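PDB 5FX8: manganese lipoxygenase, which oxygenates linoleic and alpha-linolenic acids to 11S- and 13R-hydroperoxy fatty acids at a mononuclear manganese centre. Local coordinates for residues Leu169-Tyr174 / Met600-Thr605; Pro173-Arg178 / Phe213-Ser218; Tyr230-Gln235 / Lys275-Asn280; Gln345-Pro350 / His496-Tyr501. One frame throughout, in Å; residues are numbered along the deposited sequence.

In the fold
All four contacts lie in the lipoxygenase domain that carries the catalytic manganese. Contacts 1 and 2 start from the same piece of chain, sharing Pro173 and Tyr174; their centres are about 15 Å apart, and Leu169 packs on Leu176 between them. Contacts 2, 3 and 4 follow in series, and contacts 3 and 4 fall wholly within the chain between the two segments of contact 1. Contact 2 edges the antiparallel sheet, and contact 3, its centre about 13 Å from that of contact 2, joins the approach to strand 235-241 to helix 268-305, which also supplies His290 and His294 to the metal. Contact 4, centre about 11 Å from that of contact 3, is linked to it through Asn280. Together they tie sheet and loops to the helical core.

Contact 1 (Leu169-Tyr174 / Met600-Thr605); sequences LSSNPY and MPFVWT
Ser170 carries the tight part of this contact: the side chains of Met600, Phe602 and Trp604 all close on it. Its CB stands over one face of the indole, 4.0 Å from the centroid of the five-membered ring of Trp604 and 9° off the ring normal, which meets the criteria for a CH-pi contact. The indole is brought beneath the serine because Trp604 holds CG anti to its backbone N (chi1 -179°). Further along the ring system, Ser170 O comes to 3.4 Å from Trp604 CZ2. Met600, extended beyond CG, reaches in end-on, and its methyl CE lies 3.4 Å from Ser170 CB. Phe602 offers an edge, with CZ 3.6 Å from Ser170 OG near the ring plane. That hydroxyl is hydrogen-bonded to Met166 O, so the polar atom is satisfied although its neighbours across the contact are carbon and sulfur.

The touching residues are all buried, but packing is looser at Ser171, whose OG lies 3.9 Å from Phe602 CZ and 4.1 Å from Trp604 CD1. Beyond it the chain turns away: Asn172 OD1 accepts from Tyr174 N at 3.2 Å (161° at the hydrogen), an Asx turn. Partial exposure begins only at Tyr174 and Thr605, the segment ends. Pro601 touches an N-acetylglucosamine of a protein-linked glycan.

The two loops meet among three helices. Met600 and Phe602 rest on helix 161-166, Trp604 on Phe397 and Asp400 of helix 396-420, while Pro173 and Tyr174 lean on helix 460-481, which bears the manganese ligand His478.

Contact 2 (Pro173-Arg178 / Phe213-Ser218); sequences PYVLKR and FLVDHS
The guanidinium of Arg178 has Phe213 CZ over the centre of one face, 3.8 Å above its plane. The guanidinium and phenyl planes are 52° apart, so the groups do not stack flat. The two side chains run side by side in the same direction, and the aliphatic part joins in, with Arg178 CG 3.6 Å from Phe213 CE2. Three carbonyls fix the rotation of the guanidinium: NE, NH1 and NH2 donate to Gly382, Gly210 and Pro390. The imidazole of His217 carries Val215 CG1 over the rim of one face, while Val175 CG2 reaches His217 CE1 at 3.6 Å; NE2 is bound to Asp282 of helix 268-305.

Between these flat groups lies an aliphatic seam. Leu176, with CG anti to the backbone N (chi1 -177°), swings CD1 to 3.6 Å from Val215 CG2 and 3.8 Å from Phe213 CB, and the isopropyl groups of Val175 and Val215 cross at about a right angle.

The backbone evidence is a short antiparallel ladder. Lys177 and Leu214 form a hydrogen-bonded pair, Lys177 N to Leu214 O at 3.1 Å and Leu214 N to Lys177 O at 2.9 Å; Arg178 and Phe213 form the adjoining non-hydrogen-bonded pair. Strand 177-178 is thereby added to strand 212-216 as an outermost strand, within this chain, of the five-stranded antiparallel sheet that accompanies the helical lipoxygenase core.

Contact 3 (Tyr230-Gln235 / Lys275-Asn280); sequences YAAACQ and KIMFNN
Cys234 is the main bump of the loop, and the hollow it fills is the step between Met277 and Phe278 on helix 268-305. Its SG settles against the helix, 3.8 Å from the backbone Phe278 N and 4.0 Å from the side-chain Met277 CB, while Cys234 CB meets the ring at 3.9 Å from Phe278 CD2. The torsions explain the fit: Cys234 keeps SG anti to its carbonyl carbon (chi1 -72°), and Phe278 has CG anti to the backbone N (chi1 178°), which places the ring beside Cys234 CB.

Two smaller bumps continue the line. Ala232 CB touches the bent Met277 chain more loosely, 4.4 Å from SD, and Ala231 CB rests 3.9 Å from Asn280 OD1. Met277 and Asn280 are three residues apart, so they lie on one flank of the helix, along which the loop runs with two methyls and a thiol as its contact points.

A water closes the end of the contact, donating to Tyr230 O at 2.6 Å and to Asn280 OD1 at 3.0 Å. Asn280 ND2 binds Pro497 O, and the next helix residue, Asn281, bonds to Cys234 N and Ala232 O through its amide.

Chemically, then, small apolar and sulfur-bearing groups let the loop come close to the helix, whereas Asn281 and one water satisfy some of its backbone polar groups; Asn280, engaged through both amide atoms, is held in a defined orientation.

Contact 4 (Gln345-Pro350 / His496-Tyr501); sequences QNFGLP and HPAALY
Although the bond from CA to CB of Phe347 points away from the other segment, its CG anti to the carbonyl carbon (chi1 -72°), together with the turn of the ring about CB-CG, lays one ring face against Ala498. Phe347 is also where the backbone drops out of helix 342-346, and its extended conformation points the next amide, Gly348 N, across the contact.

The methyl Ala498 CB stands 4.0 Å from the Phe347 ring centroid and 11° off the normal, a CH-pi contact over the centre of the face. Gly348 N donates to Ala498 O at 3.1 Å with 146° at the hydrogen; the donor sits well above the carbonyl plane, off the lone-pair direction. Phe347 CA adds a CA-H...O contact to the same oxygen at 3.5 Å. Beside this, Ala499 CB lies against the glycine, 3.6 Å from Gly348 CA.

Around the pair, Trp343 stacks on Phe347 and Leu535 of helix 526-539 packs against it, while Asn280 gives Ala498 O a weak second bond. The Phe347 side chain is about 8 Å from that of the manganese ligand Asn482. One bent hydrogen bond and a methyl on the ring face join the segments, while Gln226 gives the helix exit a further backbone bond, so polar and apolar contacts both hold it.

Contact 1 (Leu169-Tyr174 / Met600-Thr605)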
loop_
_atom_site.group_PDB
_atom_site.type_symbol
_atom_site.label_atom_id
_atom_site.label_comp_id
_atom_site.label_asym_id
_atom_site.label_seq_id
_atom_site.Cartn_x
_atom_site.Cartn_y
_atom_site.Cartn_z
ATOM N N LEU A 169 12.565 -2.356 15.825
ATOM C CA LEU A 169 11.548 -3.191 16.444
ATOM C C LEU A 169 10.142 -2.747 16.033
ATOM O O LEU A 169 9.162 -3.159 16.645
ATOM C CB LEU A 169 11.699 -3.193 17.969
ATOM C CG LEU A 169 13.014 -3.777 18.513
ATOM C CD1 LEU A 169 13.260 -3.413 19.954
ATOM C CD2 LEU A 169 13.094 -5.280 18.394
ATOM N N SER A 170 10.021 -1.921 15.000
ATOM C CA SER A 170 8.705 -1.453 14.591
ATOM C C SER A 170 8.622 -1.218 13.085
ATOM O O SER A 170 8.082 -2.052 12.365
ATOM C CB SER A 170 8.347 -0.186 15.352
ATOM O OG SER A 170 9.338 0.783 15.195
ATOM N N SER A 171 9.158 -0.092 12.606
ATOM C CA SER A 171 9.097 0.248 11.183
ATOM C C SER A 171 9.641 -0.853 10.290
ATOM O O SER A 171 9.048 -1.166 9.261
ATOM C CB SER A 171 9.886 1.507 10.935
ATOM O OG SER A 171 9.396 2.475 11.787
ATOM N N ASN A 172 10.829 -1.369 10.599
ATOM C CA ASN A 172 11.428 -2.471 9.853
ATOM C C ASN A 172 11.946 -3.453 10.876
ATOM O O ASN A 172 13.101 -3.370 11.298
ATOM C CB ASN A 172 12.561 -2.038 8.932
ATOM C CG ASN A 172 13.273 -3.240 8.297
ATOM O OD1 ASN A 172 12.820 -4.386 8.436
ATOM N ND2 ASN A 172 14.373 -2.985 7.589
ATOM N N PRO A 173 11.130 -4.417 11.270
ATOM C CA PRO A 173 11.512 -5.359 12.326
ATOM C C PRO A 173 12.069 -6.676 11.821
ATOM O O PRO A 173 12.247 -7.605 12.609
ATOM C CB PRO A 173 10.171 -5.592 13.023
ATOM C CG PRO A 173 9.210 -5.552 11.871
ATOM C CD PRO A 173 9.690 -4.448 10.989
ATOM N N TYR A 174 12.309 -6.783 10.535
ATOM C CA TYR A 174 12.632 -8.045 9.924
ATOM C C TYR A 174 14.123 -8.261 9.742
ATOM O O TYR A 174 14.501 -9.268 9.150
ATOM C CB TYR A 174 11.914 -8.137 8.597
ATOM C CG TYR A 174 10.461 -8.388 8.756
ATOM C CD1 TYR A 174 10.011 -9.594 9.258
ATOM C CD2 TYR A 174 9.532 -7.442 8.407
ATOM C CE1 TYR A 174 8.734 -9.834 9.390
ATOM C CE2 TYR A 174 8.224 -7.694 8.540
ATOM C CZ TYR A 174 7.850 -8.898 9.028
ATOM O OH TYR A 174 6.549 -9.186 9.179
ATOM N N MET A 600 8.527 4.521 22.579
ATOM C CA MET A 600 9.172 5.086 21.413
ATOM C C MET A 600 8.844 6.558 21.297
ATOM O O MET A 600 7.735 6.972 21.624
ATOM C CB MET A 600 8.692 4.428 20.121
ATOM C CG MET A 600 9.098 3.047 19.885
ATOM S SD MET A 600 8.553 2.493 18.257
ATOM C CE MET A 600 9.391 0.977 18.320
ATOM N N PRO A 601 9.738 7.337 20.733
ATOM C CA PRO A 601 9.469 8.764 20.563
ATOM C C PRO A 601 8.647 9.108 19.336
ATOM O O PRO A 601 8.641 10.268 18.912
ATOM C CB PRO A 601 10.874 9.367 20.462
ATOM C CG PRO A 601 11.770 8.342 21.004
ATOM C CD PRO A 601 11.171 7.048 20.645
ATOM N N PHE A 602 7.970 8.123 18.750
ATOM C CA PHE A 602 7.038 8.374 17.660
ATOM C C PHE A 602 5.874 7.405 17.757
ATOM O O PHE A 602 5.969 6.342 18.365
ATOM C CB PHE A 602 7.699 8.281 16.271
ATOM C CG PHE A 602 8.160 6.905 15.883
ATOM C CD1 PHE A 602 9.375 6.400 16.344
ATOM C CD2 PHE A 602 7.412 6.141 15.015
ATOM C CE1 PHE A 602 9.813 5.151 15.975
ATOM C CE2 PHE A 602 7.844 4.907 14.643
ATOM C CZ PHE A 602 9.058 4.400 15.127
ATOM N N VAL A 603 4.767 7.802 17.144
ATOM C CA VAL A 603 3.557 6.999 17.106
ATOM C C VAL A 603 3.568 6.157 15.846
ATOM O O VAL A 603 3.640 6.689 14.739
ATOM C CB VAL A 603 2.308 7.880 17.146
ATOM C CG1 VAL A 603 1.123 7.029 17.019
ATOM C CG2 VAL A 603 2.264 8.652 18.423
ATOM N N TRP A 604 3.474 4.847 16.014
ATOM C CA TRP A 604 3.580 3.887 14.931
ATOM C C TRP A 604 2.238 3.182 14.788
ATOM O O TRP A 604 1.670 2.725 15.786
ATOM C CB TRP A 604 4.715 2.909 15.226
ATOM C CG TRP A 604 4.943 1.887 14.185
ATOM C CD1 TRP A 604 5.542 2.074 12.978
ATOM C CD2 TRP A 604 4.586 0.510 14.249
ATOM N NE1 TRP A 604 5.568 0.905 12.285
ATOM C CE2 TRP A 604 4.983 -0.074 13.041
ATOM C CE3 TRP A 604 3.959 -0.284 15.206
ATOM C CZ2 TRP A 604 4.778 -1.424 12.762
ATOM C CZ3 TRP A 604 3.748 -1.628 14.934
ATOM C CH2 TRP A 604 4.162 -2.183 13.727
ATOM N N THR A 605 1.709 3.140 13.555
ATOM C CA THR A 605 0.354 2.671 13.314
ATOM C C THR A 605 0.253 1.813 12.072
ATOM O O THR A 605 -0.808 1.745 11.457
ATOM C CB THR A 605 -0.616 3.830 13.143
ATOM O OG1 THR A 605 -0.214 4.605 12.015
ATOM C CG2 THR A 605 -0.654 4.700 14.366
#

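Contact 2 (Pro173-Arg178 / Phe213-Ser218)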
loop_
_atom_site.group_PDB
_atom_site.type_symbol
_atom_site.label_atom_id
_atom_site.label_comp_id
_atom_site.label_asym_id
_atom_site.label_seq_id
_atom_site.Cartn_x
_atom_site.Cartn_y
_atom_site.Cartn_z
ATOM N N PRO A 173 11.130 -4.417 11.270
ATOM C CA PRO A 173 11.512 -5.359 12.326
ATOM C C PRO A 173 12.069 -6.676 11.821
ATOM O O PRO A 173 12.247 -7.605 12.609
ATOM C CB PRO A 173 10.171 -5.592 13.023
ATOM C CG PRO A 173 9.210 -5.552 11.871
ATOM C CD PRO A 173 9.690 -4.448 10.989
ATOM N N TYR A 174 12.309 -6.783 10.535
ATOM C CA TYR A 174 12.632 -8.045 9.924
ATOM C C TYR A 174 14.123 -8.261 9.742
ATOM O O TYR A 174 14.501 -9.268 9.150
ATOM C CB TYR A 174 11.914 -8.137 8.597
ATOM C CG TYR A 174 10.461 -8.388 8.756
ATOM C CD1 TYR A 174 10.011 -9.594 9.258
ATOM C CD2 TYR A 174 9.532 -7.442 8.407
ATOM C CE1 TYR A 174 8.734 -9.834 9.390
ATOM C CE2 TYR A 174 8.224 -7.694 8.540
ATOM C CZ TYR A 174 7.850 -8.898 9.028
ATOM O OH TYR A 174 6.549 -9.186 9.179
ATOM N N VAL A 175 14.980 -7.367 10.246
ATOM C CA VAL A 175 16.408 -7.479 9.970
ATOM C C VAL A 175 17.166 -7.701 11.274
ATOM O O VAL A 175 18.135 -8.456 11.309
ATOM C CB VAL A 175 16.950 -6.267 9.154
ATOM C CG1 VAL A 175 16.884 -4.971 9.870
ATOM C CG2 VAL A 175 18.371 -6.486 8.743
ATOM N N LEU A 176 16.686 -7.130 12.365
ATOM C CA LEU A 176 17.426 -7.189 13.619
ATOM C C LEU A 176 17.566 -8.622 14.140
ATOM O O LEU A 176 16.675 -9.454 13.985
ATOM C CB LEU A 176 16.725 -6.322 14.658
ATOM C CG LEU A 176 17.415 -6.207 16.007
ATOM C CD1 LEU A 176 18.593 -5.234 15.893
ATOM C CD2 LEU A 176 16.419 -5.824 17.086
ATOM N N LYS A 177 18.685 -8.905 14.789
ATOM C CA LYS A 177 18.931 -10.252 15.268
ATOM C C LYS A 177 19.849 -10.167 16.474
ATOM O O LYS A 177 20.817 -9.412 16.455
ATOM C CB LYS A 177 19.535 -11.102 14.152
ATOM C CG LYS A 177 20.586 -12.041 14.606
ATOM C CD LYS A 177 21.753 -12.077 13.619
ATOM C CE LYS A 177 22.989 -12.763 14.211
ATOM N NZ LYS A 177 24.109 -12.739 13.228
ATOM N N ARG A 178 19.512 -10.897 17.534
ATOM C CA ARG A 178 20.321 -10.918 18.749
ATOM C C ARG A 178 21.602 -11.707 18.530
ATOM O O ARG A 178 21.612 -12.715 17.827
ATOM C CB ARG A 178 19.531 -11.541 19.895
ATOM C CG ARG A 178 20.202 -11.418 21.238
ATOM C CD ARG A 178 19.606 -12.364 22.245
ATOM N NE ARG A 178 18.213 -12.067 22.556
ATOM C CZ ARG A 178 17.787 -11.474 23.663
ATOM N NH1 ARG A 178 18.633 -11.111 24.597
ATOM N NH2 ARG A 178 16.502 -11.248 23.828
ATOM N N PHE A 213 22.740 -6.800 19.886
ATOM C CA PHE A 213 21.906 -7.061 18.728
ATOM C C PHE A 213 22.546 -6.411 17.511
ATOM O O PHE A 213 23.218 -5.392 17.622
ATOM C CB PHE A 213 20.499 -6.504 18.905
ATOM C CG PHE A 213 19.780 -7.022 20.091
ATOM C CD1 PHE A 213 20.025 -6.509 21.356
ATOM C CD2 PHE A 213 18.822 -8.004 19.951
ATOM C CE1 PHE A 213 19.346 -6.989 22.442
ATOM C CE2 PHE A 213 18.147 -8.473 21.040
ATOM C CZ PHE A 213 18.419 -7.963 22.285
ATOM N N LEU A 214 22.313 -6.988 16.342
ATOM C CA LEU A 214 23.017 -6.589 15.134
ATOM C C LEU A 214 22.045 -6.393 13.992
ATOM O O LEU A 214 21.142 -7.201 13.808
ATOM C CB LEU A 214 24.039 -7.640 14.721
ATOM C CG LEU A 214 24.714 -7.454 13.360
ATOM C CD1 LEU A 214 25.485 -6.168 13.306
ATOM C CD2 LEU A 214 25.641 -8.584 13.121
ATOM N N VAL A 215 22.242 -5.337 13.215
ATOM C CA VAL A 215 21.656 -5.206 11.890
ATOM C C VAL A 215 22.791 -5.204 10.883
ATOM O O VAL A 215 23.680 -4.354 10.948
ATOM C CB VAL A 215 20.829 -3.930 11.758
ATOM C CG1 VAL A 215 20.312 -3.785 10.331
ATOM C CG2 VAL A 215 19.712 -3.964 12.732
ATOM N N ASP A 216 22.754 -6.129 9.940
ATOM C CA ASP A 216 23.856 -6.330 9.002
ATOM C C ASP A 216 23.392 -5.981 7.594
ATOM O O ASP A 216 22.842 -6.832 6.900
ATOM C CB ASP A 216 24.364 -7.775 9.068
ATOM C CG ASP A 216 25.739 -7.949 8.440
ATOM O OD1 ASP A 216 26.118 -7.130 7.612
ATOM O OD2 ASP A 216 26.460 -8.899 8.770
ATOM N N HIS A 217 23.639 -4.760 7.136
ATOM C CA HIS A 217 23.421 -4.431 5.733
ATOM C C HIS A 217 24.700 -4.460 4.912
ATOM O O HIS A 217 24.769 -3.811 3.874
ATOM C CB HIS A 217 22.767 -3.062 5.588
ATOM C CG HIS A 217 21.385 -3.010 6.128
ATOM N ND1 HIS A 217 20.506 -4.052 5.994
ATOM C CD2 HIS A 217 20.744 -2.066 6.849
ATOM C CE1 HIS A 217 19.371 -3.747 6.589
ATOM N NE2 HIS A 217 19.491 -2.548 7.120
ATOM N N SER A 218 25.712 -5.201 5.347
ATOM C CA SER A 218 27.001 -5.147 4.686
ATOM C C SER A 218 26.981 -5.815 3.320
ATOM O O SER A 218 27.864 -5.551 2.512
ATOM C CB SER A 218 28.043 -5.797 5.568
ATOM O OG SER A 218 27.694 -7.150 5.748
#

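Contact 3 (Tyr230-Gln235 / Lys275-Asn280)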
loop_
_atom_site.group_PDB
_atom_site.type_symbol
_atom_site.label_atom_id
_atom_site.label_comp_id
_atom_site.label_asym_id
_atom_site.label_seq_id
_atom_site.Cartn_x
_atom_site.Cartn_y
_atom_site.Cartn_z
ATOM N N TYR A 230 25.511 7.997 -3.804
ATOM C CA TYR A 230 26.460 7.333 -2.948
ATOM C C TYR A 230 25.695 6.500 -1.934
ATOM O O TYR A 230 24.494 6.682 -1.745
ATOM C CB TYR A 230 27.358 8.359 -2.278
ATOM C CG TYR A 230 27.936 9.342 -3.242
ATOM C CD1 TYR A 230 27.244 10.490 -3.596
ATOM C CD2 TYR A 230 29.185 9.127 -3.799
ATOM C CE1 TYR A 230 27.773 11.381 -4.479
ATOM C CE2 TYR A 230 29.735 10.019 -4.670
ATOM C CZ TYR A 230 29.035 11.142 -5.011
ATOM O OH TYR A 230 29.595 12.034 -5.894
ATOM N N ALA A 231 26.399 5.580 -1.282
ATOM C CA ALA A 231 25.762 4.671 -0.341
ATOM C C ALA A 231 26.829 3.911 0.425
ATOM O O ALA A 231 27.922 3.689 -0.091
ATOM C CB ALA A 231 24.840 3.683 -1.061
ATOM N N ALA A 232 26.493 3.482 1.643
ATOM C CA ALA A 232 27.401 2.699 2.469
ATOM C C ALA A 232 26.947 1.244 2.473
ATOM O O ALA A 232 26.186 0.825 1.604
ATOM C CB ALA A 232 27.483 3.298 3.877
ATOM N N ALA A 233 27.432 0.466 3.434
ATOM C CA ALA A 233 26.950 -0.891 3.649
ATOM C C ALA A 233 26.960 -1.128 5.166
ATOM O O ALA A 233 27.732 -1.899 5.727
ATOM C CB ALA A 233 27.786 -1.911 2.883
ATOM N N CYS A 234 26.074 -0.429 5.864
ATOM C CA CYS A 234 26.223 -0.282 7.303
ATOM C C CYS A 234 25.916 -1.567 8.054
ATOM O O CYS A 234 25.028 -2.339 7.690
ATOM C CB CYS A 234 25.324 0.824 7.817
ATOM S SG CYS A 234 25.915 2.430 7.345
ATOM N N GLN A 235 26.684 -1.800 9.097
ATOM C CA GLN A 235 26.333 -2.732 10.143
ATOM C C GLN A 235 26.049 -1.881 11.358
ATOM O O GLN A 235 26.858 -1.027 11.712
ATOM C CB GLN A 235 27.462 -3.709 10.431
ATOM C CG GLN A 235 27.798 -4.599 9.303
ATOM C CD GLN A 235 28.899 -5.532 9.665
ATOM O OE1 GLN A 235 28.738 -6.747 9.602
ATOM N NE2 GLN A 235 30.029 -4.981 10.061
ATOM N N LYS A 275 23.631 7.637 11.278
ATOM C CA LYS A 275 22.283 7.123 11.339
ATOM C C LYS A 275 21.571 7.318 10.019
ATOM O O LYS A 275 20.782 6.466 9.627
ATOM C CB LYS A 275 21.514 7.775 12.473
ATOM C CG LYS A 275 22.011 7.367 13.811
ATOM C CD LYS A 275 21.105 7.902 14.876
ATOM C CE LYS A 275 21.200 9.385 15.016
ATOM N NZ LYS A 275 20.177 9.804 15.988
ATOM N N ILE A 276 21.850 8.410 9.309
ATOM C CA ILE A 276 21.239 8.606 8.000
ATOM C C ILE A 276 21.730 7.555 7.006
ATOM O O ILE A 276 20.938 6.998 6.230
ATOM C CB ILE A 276 21.492 10.034 7.485
ATOM C CG1 ILE A 276 20.789 11.054 8.377
ATOM C CG2 ILE A 276 20.920 10.194 6.099
ATOM C CD1 ILE A 276 20.941 12.467 7.942
ATOM N N MET A 277 23.028 7.248 7.013
ATOM C CA MET A 277 23.517 6.229 6.092
ATOM C C MET A 277 22.894 4.870 6.390
ATOM O O MET A 277 22.487 4.136 5.471
ATOM C CB MET A 277 25.039 6.159 6.148
ATOM C CG MET A 277 25.689 7.422 5.698
ATOM S SD MET A 277 27.485 7.326 5.600
ATOM C CE MET A 277 27.988 7.433 7.299
ATOM N N PHE A 278 22.806 4.518 7.669
ATOM C CA PHE A 278 22.133 3.281 8.029
ATOM C C PHE A 278 20.683 3.299 7.585
ATOM O O PHE A 278 20.167 2.285 7.133
ATOM C CB PHE A 278 22.235 3.039 9.530
ATOM C CG PHE A 278 21.529 1.793 10.002
ATOM C CD1 PHE A 278 20.174 1.800 10.286
ATOM C CD2 PHE A 278 22.238 0.628 10.220
ATOM C CE1 PHE A 278 19.551 0.690 10.735
ATOM C CE2 PHE A 278 21.608 -0.498 10.676
ATOM C CZ PHE A 278 20.247 -0.456 10.929
ATOM N N ASN A 279 20.001 4.428 7.711
ATOM C CA ASN A 279 18.600 4.425 7.318
ATOM C C ASN A 279 18.439 4.251 5.811
ATOM O O ASN A 279 17.432 3.705 5.347
ATOM C CB ASN A 279 17.939 5.696 7.797
ATOM C CG ASN A 279 17.697 5.684 9.285
ATOM O OD1 ASN A 279 17.604 4.638 9.897
ATOM N ND2 ASN A 279 17.596 6.853 9.871
ATOM N N ASN A 280 19.424 4.716 5.049
ATOM C CA ASN A 280 19.466 4.502 3.618
ATOM C C ASN A 280 19.616 3.024 3.291
ATOM O O ASN A 280 18.921 2.483 2.412
ATOM C CB ASN A 280 20.634 5.314 3.074
ATOM C CG ASN A 280 20.779 5.210 1.603
ATOM O OD1 ASN A 280 21.662 4.538 1.101
ATOM N ND2 ASN A 280 19.916 5.886 0.898
HETATM O O HOH W 1 21.996 5.825 -1.595
#

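Contact 4 (Gln345-Pro350 / His496-Tyr501)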
loop_
_atom_site.group_PDB
_atom_site.type_symbol
_atom_site.label_atom_id
_atom_site.label_comp_id
_atom_site.label_asym_id
_atom_site.label_seq_id
_atom_site.Cartn_x
_atom_site.Cartn_y
_atom_site.Cartn_z
ATOM N N GLN A 345 15.108 6.798 -10.600
ATOM C CA GLN A 345 14.918 8.224 -10.377
ATOM C C GLN A 345 15.182 8.618 -8.932
ATOM O O GLN A 345 15.638 9.729 -8.680
ATOM C CB GLN A 345 13.502 8.641 -10.754
ATOM C CG GLN A 345 13.124 8.543 -12.195
ATOM C CD GLN A 345 11.610 8.705 -12.398
ATOM O OE1 GLN A 345 10.925 9.325 -11.575
ATOM N NE2 GLN A 345 11.078 8.122 -13.483
ATOM N N ASN A 346 14.852 7.753 -7.961
ATOM C CA ASN A 346 14.855 8.210 -6.576
ATOM C C ASN A 346 15.862 7.540 -5.659
ATOM O O ASN A 346 16.287 8.152 -4.688
ATOM C CB ASN A 346 13.469 8.035 -5.968
ATOM C CG ASN A 346 12.451 8.879 -6.636
ATOM O OD1 ASN A 346 12.305 10.038 -6.313
ATOM N ND2 ASN A 346 11.740 8.308 -7.587
ATOM N N PHE A 347 16.240 6.309 -5.903
ATOM C CA PHE A 347 17.091 5.623 -4.954
ATOM C C PHE A 347 18.549 5.671 -5.390
ATOM O O PHE A 347 18.875 5.934 -6.554
ATOM C CB PHE A 347 16.645 4.179 -4.786
ATOM C CG PHE A 347 15.356 4.021 -4.031
ATOM C CD1 PHE A 347 14.144 4.339 -4.612
ATOM C CD2 PHE A 347 15.359 3.516 -2.749
ATOM C CE1 PHE A 347 12.981 4.173 -3.915
ATOM C CE2 PHE A 347 14.197 3.334 -2.055
ATOM C CZ PHE A 347 13.008 3.662 -2.630
ATOM N N GLY A 348 19.423 5.416 -4.411
ATOM C CA GLY A 348 20.857 5.426 -4.530
ATOM C C GLY A 348 21.424 4.321 -5.386
ATOM O O GLY A 348 22.190 4.596 -6.303
ATOM N N LEU A 349 21.053 3.090 -5.116
ATOM C CA LEU A 349 21.486 1.942 -5.891
ATOM C C LEU A 349 20.615 1.752 -7.133
ATOM O O LEU A 349 19.402 1.980 -7.091
ATOM C CB LEU A 349 21.436 0.684 -5.041
ATOM C CG LEU A 349 22.323 0.684 -3.805
ATOM C CD1 LEU A 349 22.466 -0.708 -3.302
ATOM C CD2 LEU A 349 23.685 1.246 -4.097
ATOM N N PRO A 350 21.205 1.315 -8.242
ATOM C CA PRO A 350 20.433 1.157 -9.482
ATOM C C PRO A 350 19.430 0.024 -9.371
ATOM O O PRO A 350 19.551 -0.866 -8.525
ATOM C CB PRO A 350 21.503 0.829 -10.531
ATOM C CG PRO A 350 22.547 0.126 -9.770
ATOM C CD PRO A 350 22.580 0.808 -8.398
ATOM N N HIS A 496 15.592 9.577 6.652
ATOM C CA HIS A 496 15.488 8.395 5.803
ATOM C C HIS A 496 15.496 8.734 4.324
ATOM O O HIS A 496 14.455 8.650 3.663
ATOM C CB HIS A 496 14.205 7.631 6.095
ATOM C CG HIS A 496 14.040 7.246 7.523
ATOM N ND1 HIS A 496 13.306 7.998 8.410
ATOM C CD2 HIS A 496 14.491 6.175 8.214
ATOM C CE1 HIS A 496 13.315 7.407 9.588
ATOM N NE2 HIS A 496 14.028 6.300 9.496
ATOM N N PRO A 497 16.654 9.054 3.756
ATOM C CA PRO A 497 16.710 9.385 2.327
ATOM C C PRO A 497 16.859 8.172 1.421
ATOM O O PRO A 497 17.612 7.237 1.693
ATOM C CB PRO A 497 17.949 10.279 2.241
ATOM C CG PRO A 497 18.820 9.778 3.286
ATOM C CD PRO A 497 17.951 9.246 4.411
ATOM N N ALA A 498 16.115 8.193 0.320
ATOM C CA ALA A 498 16.246 7.132 -0.664
ATOM C C ALA A 498 17.647 7.075 -1.266
ATOM O O ALA A 498 18.125 5.997 -1.611
ATOM C CB ALA A 498 15.218 7.322 -1.757
ATOM N N ALA A 499 18.330 8.207 -1.382
ATOM C CA ALA A 499 19.676 8.215 -1.918
ATOM C C ALA A 499 20.544 9.191 -1.140
ATOM O O ALA A 499 20.047 10.148 -0.548
ATOM C CB ALA A 499 19.676 8.596 -3.404
ATOM N N LEU A 500 21.853 8.963 -1.169
ATOM C CA LEU A 500 22.809 9.926 -0.635
ATOM C C LEU A 500 23.487 10.664 -1.782
ATOM O O LEU A 500 23.873 10.052 -2.782
ATOM C CB LEU A 500 23.855 9.246 0.238
ATOM C CG LEU A 500 23.328 8.287 1.305
ATOM C CD1 LEU A 500 24.494 7.780 2.123
ATOM C CD2 LEU A 500 22.308 8.971 2.197
ATOM N N TYR A 501 23.641 11.974 -1.625
ATOM C CA TYR A 501 24.034 12.859 -2.707
ATOM C C TYR A 501 25.428 13.434 -2.510
ATOM O O TYR A 501 25.840 14.311 -3.257
ATOM C CB TYR A 501 22.987 13.967 -2.875
ATOM C CG TYR A 501 21.668 13.448 -3.428
ATOM C CD1 TYR A 501 20.699 12.937 -2.577
ATOM C CD2 TYR A 501 21.407 13.433 -4.803
ATOM C CE1 TYR A 501 19.523 12.457 -3.050
ATOM C CE2 TYR A 501 20.219 12.948 -5.289
ATOM C CZ TYR A 501 19.291 12.454 -4.390
ATOM O OH TYR A 501 18.098 11.951 -4.792
#